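Local coordinates for protein alpha-1,4-endofucoidanase (Mariniflexile fucanivorans, PDB 6DLH) that hydrolyses alpha-1,4-fucosidic bonds within fucoidan chains by a retaining mechanism, as a glycoside hydrolase of family 107 that carries bound calcium, at residues 75-80 with 407-412; 91-96 with 163-168; 153-158 with 167-172; 420-425 with 448-453. All coordinates share one frame; numbering follows the deposited sequence.

Contact 1: 75-80 with 407-412. With CA (calcium ion), chain H.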
# COMPACT_ATOMS: atom_id res chain seq x y z
N ILE A 75 19.91 -5.29 -2.74
CA ILE A 75 19.51 -5.71 -4.07
C ILE A 75 19.71 -4.57 -5.07
O ILE A 75 18.93 -3.63 -5.12
CB ILE A 75 18.06 -6.24 -4.09
CG1 ILE A 75 17.83 -7.30 -3.01
CG2 ILE A 75 17.75 -6.78 -5.48
CD1 ILE A 75 16.40 -7.80 -2.89
N ARG A 76 20.76 -4.67 -5.89
CA ARG A 76 21.22 -3.52 -6.64
C ARG A 76 20.71 -3.52 -8.08
O ARG A 76 20.77 -2.47 -8.72
CB ARG A 76 22.75 -3.43 -6.57
CG ARG A 76 23.29 -3.35 -5.15
CD ARG A 76 23.19 -1.93 -4.64
NE ARG A 76 21.94 -1.54 -4.03
CZ ARG A 76 21.45 -0.30 -4.01
NH1 ARG A 76 21.94 0.64 -4.80
NH2 ARG A 76 20.45 -0.01 -3.20
N THR A 77 20.21 -4.67 -8.58
CA THR A 77 19.86 -4.80 -9.99
C THR A 77 18.35 -4.72 -10.22
O THR A 77 17.91 -4.66 -11.37
CB THR A 77 20.42 -6.07 -10.66
OG1 THR A 77 19.93 -7.24 -10.00
CG2 THR A 77 21.94 -6.07 -10.70
N VAL A 78 17.57 -4.72 -9.13
CA VAL A 78 16.13 -4.57 -9.25
C VAL A 78 15.80 -3.19 -9.81
O VAL A 78 16.50 -2.22 -9.54
CB VAL A 78 15.43 -4.85 -7.90
CG1 VAL A 78 15.93 -3.92 -6.79
CG2 VAL A 78 13.92 -4.79 -8.03
N ASP A 79 14.70 -3.10 -10.58
CA ASP A 79 14.42 -1.94 -11.40
C ASP A 79 13.14 -1.25 -10.93
O ASP A 79 13.04 -0.02 -11.00
CB ASP A 79 14.39 -2.32 -12.88
CG ASP A 79 15.73 -2.85 -13.37
OD1 ASP A 79 16.71 -2.07 -13.37
OD2 ASP A 79 15.80 -4.04 -13.74
N TYR A 80 12.16 -2.02 -10.46
CA TYR A 80 10.86 -1.44 -10.17
C TYR A 80 10.07 -2.31 -9.19
O TYR A 80 10.41 -3.48 -8.97
CB TYR A 80 10.09 -1.16 -11.46
CG TYR A 80 9.60 -2.38 -12.21
CD1 TYR A 80 10.45 -3.10 -13.06
CD2 TYR A 80 8.29 -2.80 -12.09
CE1 TYR A 80 9.99 -4.21 -13.75
CE2 TYR A 80 7.81 -3.91 -12.78
CZ TYR A 80 8.67 -4.62 -13.60
OH TYR A 80 8.20 -5.72 -14.26
N LEU A 407 20.43 -14.12 -4.49
CA LEU A 407 21.18 -14.98 -5.39
C LEU A 407 21.06 -14.47 -6.82
O LEU A 407 22.05 -14.36 -7.53
CB LEU A 407 20.68 -16.43 -5.26
CG LEU A 407 20.98 -17.10 -3.92
CD1 LEU A 407 20.25 -18.43 -3.78
CD2 LEU A 407 22.48 -17.28 -3.70
N THR A 408 19.83 -14.13 -7.23
CA THR A 408 19.57 -13.51 -8.52
C THR A 408 20.43 -12.26 -8.72
O THR A 408 20.99 -12.05 -9.80
CB THR A 408 18.08 -13.19 -8.69
OG1 THR A 408 17.35 -14.41 -8.57
CG2 THR A 408 17.75 -12.52 -10.01
N ASP A 409 20.50 -11.41 -7.68
CA ASP A 409 21.21 -10.14 -7.78
C ASP A 409 22.69 -10.40 -8.08
O ASP A 409 23.25 -9.77 -8.97
CB ASP A 409 20.99 -9.26 -6.55
CG ASP A 409 21.31 -7.79 -6.75
OD1 ASP A 409 20.74 -7.17 -7.66
OD2 ASP A 409 22.11 -7.25 -5.96
N THR A 410 23.29 -11.37 -7.37
CA THR A 410 24.69 -11.71 -7.57
C THR A 410 24.92 -12.09 -9.03
O THR A 410 25.85 -11.61 -9.67
CB THR A 410 25.13 -12.83 -6.62
OG1 THR A 410 24.99 -12.35 -5.29
CG2 THR A 410 26.57 -13.28 -6.83
N TYR A 411 24.03 -12.94 -9.56
CA TYR A 411 24.13 -13.34 -10.96
C TYR A 411 24.03 -12.14 -11.90
O TYR A 411 24.87 -11.98 -12.78
CB TYR A 411 23.08 -14.41 -11.30
CG TYR A 411 23.20 -14.91 -12.71
CD1 TYR A 411 22.60 -14.22 -13.76
CD2 TYR A 411 23.94 -16.05 -13.02
CE1 TYR A 411 22.73 -14.64 -15.07
CE2 TYR A 411 24.06 -16.49 -14.33
CZ TYR A 411 23.46 -15.78 -15.35
OH TYR A 411 23.54 -16.20 -16.65
N LEU A 412 22.99 -11.31 -11.76
CA LEU A 412 22.77 -10.24 -12.72
C LEU A 412 23.90 -9.20 -12.65
O LEU A 412 24.27 -8.63 -13.68
CB LEU A 412 21.39 -9.58 -12.49
CG LEU A 412 20.16 -10.47 -12.72
CD1 LEU A 412 18.88 -9.73 -12.36
CD2 LEU A 412 20.08 -10.97 -14.16
CA CA H . 18.18 -3.91 -13.63
O HOH W 1 17.85 -6.21 -14.37
O HOH W 2 20.49 -5.06 -13.94
O HOH W 3 19.60 -2.14 -12.95
O HOH W 4 18.17 -3.44 -15.87
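Asp409, on helix 399-415, holds the loop 75-80 by two successive backbone amides. Its OD2 takes the N-H of Arg76 in a nearly straight bond (Arg76 N to Asp409 OD2 2.9 Å, 173°), met on the syn side from out of the carboxylate plane. Its OD1 accepts Thr77 N at 2.7 Å through the syn lone pair. The hydroxyl Thr77 OG1 also donates to Asp409 OD1, though the modelled 2.5 Å is unusually short and perhaps imprecise. With CG anti to the backbone N (chi1 -161°), the carboxylate stands out from the helix toward the loop. Three residues on, Leu412 sets CD1 against Thr77 OG1 at 3.6 Å. With an alanine in place of Asp409, both amides and the threonine hydroxyl would probably lose their acceptor, and the loop would be less fixed beside the metal.

Thr77 also turns its backbone O to a calcium ion (2.4 Å), which Asp79 grips with both carboxylate oxygens and four waters complete. Asp79 is braced by Leu46 N and Gln426 NE2, while the guanidinium of Arg76 turns off to Val447 O. Two backbone N-H donors on one buried carboxylate probably favour its charged form.

Contact 2: 91-96 with 163-168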
# COMPACT_ATOMS: atom_id res chain seq x y z
N PHE A 91 -12.25 -6.87 -4.06
CA PHE A 91 -11.68 -5.74 -3.36
C PHE A 91 -11.33 -4.62 -4.34
O PHE A 91 -10.67 -3.65 -3.97
CB PHE A 91 -10.45 -6.17 -2.54
CG PHE A 91 -10.72 -7.31 -1.59
CD1 PHE A 91 -11.22 -7.06 -0.32
CD2 PHE A 91 -10.50 -8.62 -1.97
CE1 PHE A 91 -11.48 -8.10 0.56
CE2 PHE A 91 -10.77 -9.67 -1.10
CZ PHE A 91 -11.26 -9.40 0.16
N SER A 92 -11.79 -4.76 -5.59
CA SER A 92 -11.48 -3.79 -6.63
C SER A 92 -11.96 -2.37 -6.29
O SER A 92 -11.39 -1.41 -6.81
CB SER A 92 -11.98 -4.23 -7.98
OG SER A 92 -13.39 -4.29 -8.01
N PRO A 93 -13.03 -2.16 -5.48
CA PRO A 93 -13.40 -0.81 -5.04
C PRO A 93 -12.41 -0.13 -4.09
O PRO A 93 -12.29 1.10 -4.09
CB PRO A 93 -14.75 -1.00 -4.32
CG PRO A 93 -15.27 -2.32 -4.86
CD PRO A 93 -14.02 -3.16 -5.05
N THR A 94 -11.71 -0.92 -3.27
CA THR A 94 -10.83 -0.38 -2.24
C THR A 94 -9.58 0.22 -2.87
O THR A 94 -8.79 -0.50 -3.49
CB THR A 94 -10.53 -1.44 -1.18
OG1 THR A 94 -9.67 -2.42 -1.76
CG2 THR A 94 -11.78 -2.08 -0.62
N HIS A 95 -9.41 1.54 -2.70
CA HIS A 95 -8.28 2.30 -3.21
C HIS A 95 -7.33 2.63 -2.05
O HIS A 95 -7.75 2.64 -0.90
CB HIS A 95 -8.74 3.59 -3.89
CG HIS A 95 -9.45 3.38 -5.18
ND1 HIS A 95 -10.62 2.64 -5.28
CD2 HIS A 95 -9.18 3.83 -6.43
CE1 HIS A 95 -11.01 2.63 -6.53
NE2 HIS A 95 -10.15 3.35 -7.26
N VAL A 96 -6.07 2.92 -2.39
CA VAL A 96 -5.05 3.23 -1.40
C VAL A 96 -4.61 4.68 -1.52
O VAL A 96 -3.66 5.10 -0.86
CB VAL A 96 -3.84 2.27 -1.49
CG1 VAL A 96 -4.25 0.82 -1.29
CG2 VAL A 96 -3.07 2.43 -2.79
N ALA A 163 -19.41 -6.90 3.25
CA ALA A 163 -19.79 -6.50 4.60
C ALA A 163 -18.83 -5.46 5.20
O ALA A 163 -18.89 -5.21 6.40
CB ALA A 163 -19.88 -7.73 5.48
N ASP A 164 -17.97 -4.86 4.36
CA ASP A 164 -17.06 -3.82 4.83
C ASP A 164 -17.31 -2.52 4.06
O ASP A 164 -17.03 -1.44 4.57
CB ASP A 164 -15.59 -4.27 4.78
CG ASP A 164 -15.23 -5.25 5.89
OD1 ASP A 164 -15.23 -6.47 5.62
OD2 ASP A 164 -14.97 -4.79 7.01
N TYR A 165 -17.83 -2.65 2.84
CA TYR A 165 -18.26 -1.52 2.03
C TYR A 165 -19.59 -1.88 1.37
O TYR A 165 -19.72 -1.81 0.14
CB TYR A 165 -17.15 -1.11 1.05
CG TYR A 165 -16.37 -2.26 0.46
CD1 TYR A 165 -15.36 -2.88 1.17
CD2 TYR A 165 -16.66 -2.74 -0.81
CE1 TYR A 165 -14.66 -3.96 0.65
CE2 TYR A 165 -15.96 -3.81 -1.35
CZ TYR A 165 -14.95 -4.42 -0.62
OH TYR A 165 -14.26 -5.48 -1.12
N PRO A 166 -20.63 -2.24 2.16
CA PRO A 166 -21.83 -2.90 1.65
C PRO A 166 -22.54 -2.28 0.45
O PRO A 166 -23.13 -3.00 -0.34
CB PRO A 166 -22.77 -2.96 2.86
CG PRO A 166 -21.83 -2.95 4.04
CD PRO A 166 -20.71 -2.03 3.62
N ASP A 167 -22.47 -0.95 0.31
CA ASP A 167 -23.23 -0.29 -0.75
C ASP A 167 -22.43 0.82 -1.42
O ASP A 167 -23.02 1.77 -1.93
CB ASP A 167 -24.62 0.14 -0.29
CG ASP A 167 -24.72 0.54 1.17
OD1 ASP A 167 -24.11 1.56 1.54
OD2 ASP A 167 -25.41 -0.18 1.93
N VAL A 168 -21.10 0.68 -1.47
CA VAL A 168 -20.25 1.63 -2.17
C VAL A 168 -20.46 1.48 -3.68
O VAL A 168 -20.47 2.48 -4.40
CB VAL A 168 -18.76 1.47 -1.78
CG1 VAL A 168 -17.83 1.93 -2.89
CG2 VAL A 168 -18.45 2.20 -0.49
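Tyr165 pushes its ring against Phe91, Pro93 and Thr94 of the 91-94 turn. CB points at the loop 91-96, and CG sits between the backbone N and the carbonyl carbon (chi1 38°), which turns the ring toward those three residues. The methyl of Thr94 lies over the face, nearest CE1 and CZ: CG2 is 3.7 Å from Tyr165 CE1, a CH-pi contact with Thr94 CG2 4.1 Å from the Tyr165 centroid. On the same side of the ring plane, but out by CE2, Pro93 CG comes to 3.9 Å from Tyr165 CE2, the proline crossing the tyrosine at about a right angle. At the tip, Tyr165 OH reaches Phe91 CA at 3.4 Å and is hydrogen-bonded to Ile90 O, one residue before the segment. Phe91 CD1 also lies close to this hydroxyl.

The turn itself is type I, from Phe91 to Thr94, and Phe91 O accepts both Thr94 N and Thr94 OG1, the hydroxyl at 2.7 Å on a lone pair. That bond is likely to fix the threonine's rotation and with it the methyl on the tyrosine. A looser apolar touch joins Pro93 CB to Val168 CG1 at 4.5 Å.

The two loops follow strands 80-84 and 143-149, neighbours in the parallel sheet of the catalytic domain, and Val168 opens helix 168-176. The tyrosine thus packs the connection after strand 143-149 against the one after strand 80-84, with Val120 of another loop also against its side chain.

Contact 3: 153-158 with 167-172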
# COMPACT_ATOMS: atom_id res chain seq x y z
N LEU A 153 -14.74 0.35 -9.11
CA LEU A 153 -15.76 0.63 -8.10
C LEU A 153 -17.02 -0.23 -8.30
O LEU A 153 -17.82 -0.36 -7.37
CB LEU A 153 -16.07 2.13 -8.10
CG LEU A 153 -14.94 3.03 -7.60
CD1 LEU A 153 -15.14 4.47 -8.05
CD2 LEU A 153 -14.81 2.96 -6.08
N LEU A 154 -17.17 -0.83 -9.48
CA LEU A 154 -18.29 -1.73 -9.74
C LEU A 154 -18.14 -3.00 -8.91
O LEU A 154 -17.05 -3.31 -8.43
CB LEU A 154 -18.36 -2.07 -11.23
CG LEU A 154 -18.92 -0.99 -12.15
CD1 LEU A 154 -19.98 -0.14 -11.45
CD2 LEU A 154 -17.82 -0.10 -12.72
N ALA A 155 -19.25 -3.73 -8.74
CA ALA A 155 -19.25 -4.99 -8.03
C ALA A 155 -19.07 -6.14 -9.02
O ALA A 155 -19.84 -6.28 -9.97
CB ALA A 155 -20.53 -5.14 -7.24
N ARG A 156 -18.05 -6.97 -8.77
CA ARG A 156 -17.71 -8.07 -9.65
C ARG A 156 -18.82 -9.12 -9.59
O ARG A 156 -19.24 -9.64 -10.62
CB ARG A 156 -16.35 -8.66 -9.24
CG ARG A 156 -15.70 -9.55 -10.29
CD ARG A 156 -14.57 -10.33 -9.65
NE ARG A 156 -14.03 -11.38 -10.50
CZ ARG A 156 -12.97 -11.24 -11.29
NH1 ARG A 156 -12.32 -10.09 -11.34
NH2 ARG A 156 -12.56 -12.26 -12.03
N ILE A 157 -19.27 -9.41 -8.37
CA ILE A 157 -20.39 -10.31 -8.11
C ILE A 157 -21.53 -9.46 -7.54
O ILE A 157 -21.61 -9.28 -6.33
CB ILE A 157 -19.96 -11.43 -7.13
CG1 ILE A 157 -18.57 -11.99 -7.43
CG2 ILE A 157 -21.02 -12.52 -7.05
CD1 ILE A 157 -18.44 -12.74 -8.74
N PRO A 158 -22.42 -8.89 -8.39
CA PRO A 158 -23.49 -8.01 -7.93
C PRO A 158 -24.51 -8.62 -6.96
O PRO A 158 -25.18 -7.89 -6.23
CB PRO A 158 -24.19 -7.56 -9.22
CG PRO A 158 -23.15 -7.78 -10.30
CD PRO A 158 -22.42 -9.03 -9.86
N ASP A 167 -22.47 -0.95 0.31
CA ASP A 167 -23.23 -0.29 -0.75
C ASP A 167 -22.43 0.82 -1.42
O ASP A 167 -23.02 1.77 -1.93
CB ASP A 167 -24.62 0.14 -0.29
CG ASP A 167 -24.72 0.54 1.17
OD1 ASP A 167 -24.11 1.56 1.54
OD2 ASP A 167 -25.41 -0.18 1.93
N VAL A 168 -21.10 0.68 -1.47
CA VAL A 168 -20.25 1.63 -2.17
C VAL A 168 -20.46 1.48 -3.68
O VAL A 168 -20.47 2.48 -4.40
CB VAL A 168 -18.76 1.47 -1.78
CG1 VAL A 168 -17.83 1.93 -2.89
CG2 VAL A 168 -18.45 2.20 -0.49
N SER A 169 -20.60 0.23 -4.14
CA SER A 169 -20.81 -0.04 -5.56
C SER A 169 -22.08 0.65 -6.03
O SER A 169 -22.07 1.38 -7.04
CB SER A 169 -20.81 -1.52 -5.85
OG SER A 169 -19.49 -2.05 -5.86
N ALA A 170 -23.17 0.44 -5.28
CA ALA A 170 -24.45 1.10 -5.50
C ALA A 170 -24.26 2.61 -5.62
O ALA A 170 -24.66 3.20 -6.62
CB ALA A 170 -25.42 0.74 -4.39
N ARG A 171 -23.59 3.20 -4.62
CA ARG A 171 -23.49 4.65 -4.52
C ARG A 171 -22.65 5.23 -5.66
O ARG A 171 -22.89 6.36 -6.09
CB ARG A 171 -22.97 5.08 -3.15
CG ARG A 171 -23.93 4.83 -2.00
CD ARG A 171 -23.39 5.34 -0.68
NE ARG A 171 -24.05 4.74 0.47
CZ ARG A 171 -23.64 4.86 1.73
NH1 ARG A 171 -24.33 4.29 2.71
NH2 ARG A 171 -22.54 5.54 2.02
N TRP A 172 -21.66 4.46 -6.13
CA TRP A 172 -20.83 4.92 -7.23
C TRP A 172 -21.68 5.09 -8.49
O TRP A 172 -21.59 6.12 -9.16
CB TRP A 172 -19.65 3.97 -7.49
CG TRP A 172 -19.03 4.13 -8.84
CD1 TRP A 172 -18.98 3.19 -9.84
CD2 TRP A 172 -18.37 5.30 -9.36
NE1 TRP A 172 -18.32 3.69 -10.93
CE2 TRP A 172 -17.94 4.98 -10.67
CE3 TRP A 172 -18.09 6.57 -8.85
CZ2 TRP A 172 -17.25 5.89 -11.47
CZ3 TRP A 172 -17.42 7.47 -9.65
CH2 TRP A 172 -17.00 7.14 -10.94
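Ser169 and Trp172 carry the start of helix 168-176 onto Leu153, Leu154 and Ala155. Asp167 stands just ahead of the helix, at the N-cap position, though its side chain makes no capping bond and turns to Arg171 instead: its OD1 forms a salt bridge with Arg171 NH1 at 3.0 Å, along the flank of the helix.

Ser169 faces the loop. Its OG donates to Leu153 O at 2.8 Å, approaching 21° off the carbonyl plane, and Ser169 CA adds a weaker CA-H...O contact to the same Leu153 O. The hydroxyl also rests on Ala155 CB at 3.5 Å. The segment 153-158 belongs to the long excursion between strand 143-149 and helix 168-176, a strand-to-helix connection of a parallel beta/alpha sheet consistent with the barrel-like catalytic fold of the related GH29 fucosidases, so the helix begins by packing back on its own incoming loop.

Arg171 also pairs its NH2 with Asp109.

Trp172 is the last of the segment. CG anti to the backbone N (chi1 162°) lays the indole beside Leu153, whose CB sits over the five-membered ring, 3.7 Å from its centroid in a CH-pi contact. Leu153 CD1 stands 3.6 Å above the plane on the indole's centre, so one leucine spreads over the face of both rings. Leu154 comes differently, at the edge and in plane, with its CD1 3.8 Å from Trp172 CD1. Cys203 and Ile208 of helix 198-216 also touch the indole, and the ring of Trp175 meets it with its plane nearly parallel.

Contact 4: 420-425 with 448-453. With CA (calcium ion), chain I.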
# COMPACT_ATOMS: atom_id res chain seq x y z
N LYS A 420 32.17 -2.99 -18.89
CA LYS A 420 32.16 -1.65 -18.33
C LYS A 420 31.33 -1.64 -17.05
O LYS A 420 30.55 -2.56 -16.81
CB LYS A 420 31.61 -0.66 -19.36
CG LYS A 420 32.57 -0.33 -20.50
CD LYS A 420 31.94 0.50 -21.60
CE LYS A 420 32.88 0.81 -22.75
NZ LYS A 420 33.67 -0.37 -23.16
N PRO A 421 31.50 -0.63 -16.17
CA PRO A 421 30.73 -0.54 -14.92
C PRO A 421 29.21 -0.54 -15.10
O PRO A 421 28.68 -0.01 -16.07
CB PRO A 421 31.16 0.80 -14.32
CG PRO A 421 32.54 1.04 -14.89
CD PRO A 421 32.48 0.46 -16.29
N ASN A 422 28.52 -1.13 -14.11
CA ASN A 422 27.07 -1.04 -14.03
C ASN A 422 26.68 -0.10 -12.89
O ASN A 422 27.26 -0.17 -11.81
CB ASN A 422 26.42 -2.41 -13.82
CG ASN A 422 26.73 -3.43 -14.90
OD1 ASN A 422 26.54 -4.62 -14.69
ND2 ASN A 422 27.22 -2.98 -16.05
N TRP A 423 25.71 0.77 -13.16
CA TRP A 423 25.06 1.58 -12.14
C TRP A 423 23.85 0.82 -11.57
O TRP A 423 23.25 -0.01 -12.26
CB TRP A 423 24.64 2.94 -12.71
CG TRP A 423 25.78 3.89 -12.92
CD1 TRP A 423 26.61 3.95 -14.01
CD2 TRP A 423 26.21 4.93 -12.03
NE1 TRP A 423 27.54 4.95 -13.84
CE2 TRP A 423 27.31 5.57 -12.64
CE3 TRP A 423 25.78 5.38 -10.77
CZ2 TRP A 423 27.98 6.64 -12.04
CZ3 TRP A 423 26.45 6.43 -10.17
CH2 TRP A 423 27.53 7.05 -10.80
N SER A 424 23.48 1.14 -10.33
CA SER A 424 22.45 0.40 -9.63
C SER A 424 21.06 0.79 -10.14
O SER A 424 20.84 1.93 -10.57
CB SER A 424 22.57 0.59 -8.14
OG SER A 424 22.35 1.94 -7.77
N ARG A 425 20.13 -0.17 -10.09
CA ARG A 425 18.70 0.04 -10.26
C ARG A 425 18.41 0.88 -11.51
O ARG A 425 18.97 0.60 -12.57
CB ARG A 425 18.08 0.59 -8.97
CG ARG A 425 18.45 -0.22 -7.75
CD ARG A 425 17.65 0.18 -6.53
NE ARG A 425 17.78 -0.83 -5.48
CZ ARG A 425 17.24 -0.74 -4.27
NH1 ARG A 425 17.37 -1.74 -3.41
NH2 ARG A 425 16.59 0.35 -3.90
N ASP A 448 26.27 1.65 -5.57
CA ASP A 448 25.79 2.54 -6.62
C ASP A 448 26.36 2.13 -7.97
O ASP A 448 25.79 2.47 -9.01
CB ASP A 448 26.17 4.00 -6.31
CG ASP A 448 25.53 4.53 -5.05
OD1 ASP A 448 24.32 4.77 -5.07
OD2 ASP A 448 26.25 4.69 -4.05
N PHE A 449 27.50 1.45 -7.96
CA PHE A 449 28.16 1.03 -9.19
C PHE A 449 29.20 -0.03 -8.87
O PHE A 449 29.66 -0.12 -7.73
CB PHE A 449 28.79 2.22 -9.93
CG PHE A 449 29.52 3.23 -9.07
CD1 PHE A 449 30.64 2.87 -8.34
CD2 PHE A 449 29.08 4.54 -9.01
CE1 PHE A 449 31.31 3.81 -7.56
CE2 PHE A 449 29.75 5.48 -8.24
CZ PHE A 449 30.86 5.11 -7.51
N TRP A 450 29.55 -0.83 -9.88
CA TRP A 450 30.47 -1.94 -9.68
C TRP A 450 31.05 -2.36 -11.03
O TRP A 450 30.49 -2.06 -12.08
CB TRP A 450 29.78 -3.11 -8.96
CG TRP A 450 28.62 -3.66 -9.72
CD1 TRP A 450 28.65 -4.63 -10.68
CD2 TRP A 450 27.25 -3.25 -9.59
NE1 TRP A 450 27.39 -4.86 -11.16
CE2 TRP A 450 26.51 -4.03 -10.52
CE3 TRP A 450 26.58 -2.31 -8.80
CZ2 TRP A 450 25.13 -3.88 -10.66
CZ3 TRP A 450 25.21 -2.17 -8.95
CH2 TRP A 450 24.50 -2.95 -9.86
N ASP A 451 32.20 -3.03 -10.96
CA ASP A 451 32.82 -3.69 -12.09
C ASP A 451 32.29 -5.12 -12.15
O ASP A 451 32.54 -5.90 -11.24
CB ASP A 451 34.35 -3.60 -12.00
CG ASP A 451 35.11 -4.69 -12.71
OD1 ASP A 451 34.52 -5.37 -13.57
OD2 ASP A 451 36.31 -4.87 -12.39
N PRO A 452 31.53 -5.49 -13.20
CA PRO A 452 30.94 -6.83 -13.30
C PRO A 452 31.94 -7.96 -13.03
O PRO A 452 31.58 -8.95 -12.41
CB PRO A 452 30.42 -6.86 -14.74
CG PRO A 452 30.03 -5.43 -15.01
CD PRO A 452 31.13 -4.62 -14.33
N GLU A 453 33.19 -7.78 -13.48
CA GLU A 453 34.19 -8.83 -13.42
C GLU A 453 34.92 -8.79 -12.08
O GLU A 453 35.70 -9.70 -11.77
CB GLU A 453 35.17 -8.74 -14.59
CG GLU A 453 34.57 -9.22 -15.91
CD GLU A 453 33.58 -8.25 -16.53
OE1 GLU A 453 33.72 -7.05 -16.30
OE2 GLU A 453 32.66 -8.71 -17.22
CA CA I . 34.94 -5.04 -16.17
O HOH W 5 23.09 4.82 -7.37
O HOH W 6 37.19 -4.35 -15.27
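Asn422 and Trp450 form an antiparallel hydrogen-bonded pair, their amides and carbonyls exchanging bonds: Asn422 N to Trp450 O at 3.0 Å and Trp450 N to Asn422 O at 3.1 Å. Ser424 N extends the ladder to Asp448 O, which it meets from above the carbonyl plane. CA-H...O contacts fill in between, among them Phe449 CA to Asn422 O at 3.0 Å.

Aromatic packing occupies both faces. At the non-hydrogen-bonded pair Trp423 and Phe449, the phenyl edge stands on the indole face in a T-shaped stack, planes at 83°, with Phe449 CD2 3.4 Å from Trp423 CZ3. A leucine in place of Trp423 would probably leave that phenyl edge without its flat partner and open a gap toward Leu498 and Ala500 of strand 494-502. On the face of Asn422, the indole of Trp450 lies against Asn422 CB (CB to Trp450 CE2 3.7 Å), and Pro452 CG approaches Asn422 OD1; the amide ND2 binds Ser417 O.

Among polar groups, one water bridges Ser424 OG and Asp448 OD1, while Asp448 OD2 takes Val444 N.

Metal bonds close the far end. Asp451 OD1 lies 2.7 Å from a calcium ion and Glu453 OE1 2.4 Å; Gly419 O and Asp502 OD2 complete the protein ligands. Asp451 OD1 also accepts Glu453 N, an Asx turn that sets the two ligands together. The site belongs to the first of the putative immunoglobulin-like (E-set) domains, and similar glycine, aspartate and glutamate sets bind calcium in the next two.

How the contacts relate
From the N terminus, segment 75-80 opens contact 1, whose loop of 326 residues closes only at helix 399-415. Nested within it are contacts 2 and 3, which share Asp167 and Val168 and touch each other where Pro93 and His95 meet Leu153. Contact 2 joins the loops after strands 80-84 and 143-149 to each other, and contact 3 packs the second loop on helix 168-176; both lie across the chain's centre from contact 1, about 36 and 41 Å from it between centres. Contact 4 follows in series, a short loop in the immunoglobulin-like domain. It touches contact 1, Arg76 O probably accepting Arg425 N, so catalytic domain and first immunoglobulin-like domain are joined there.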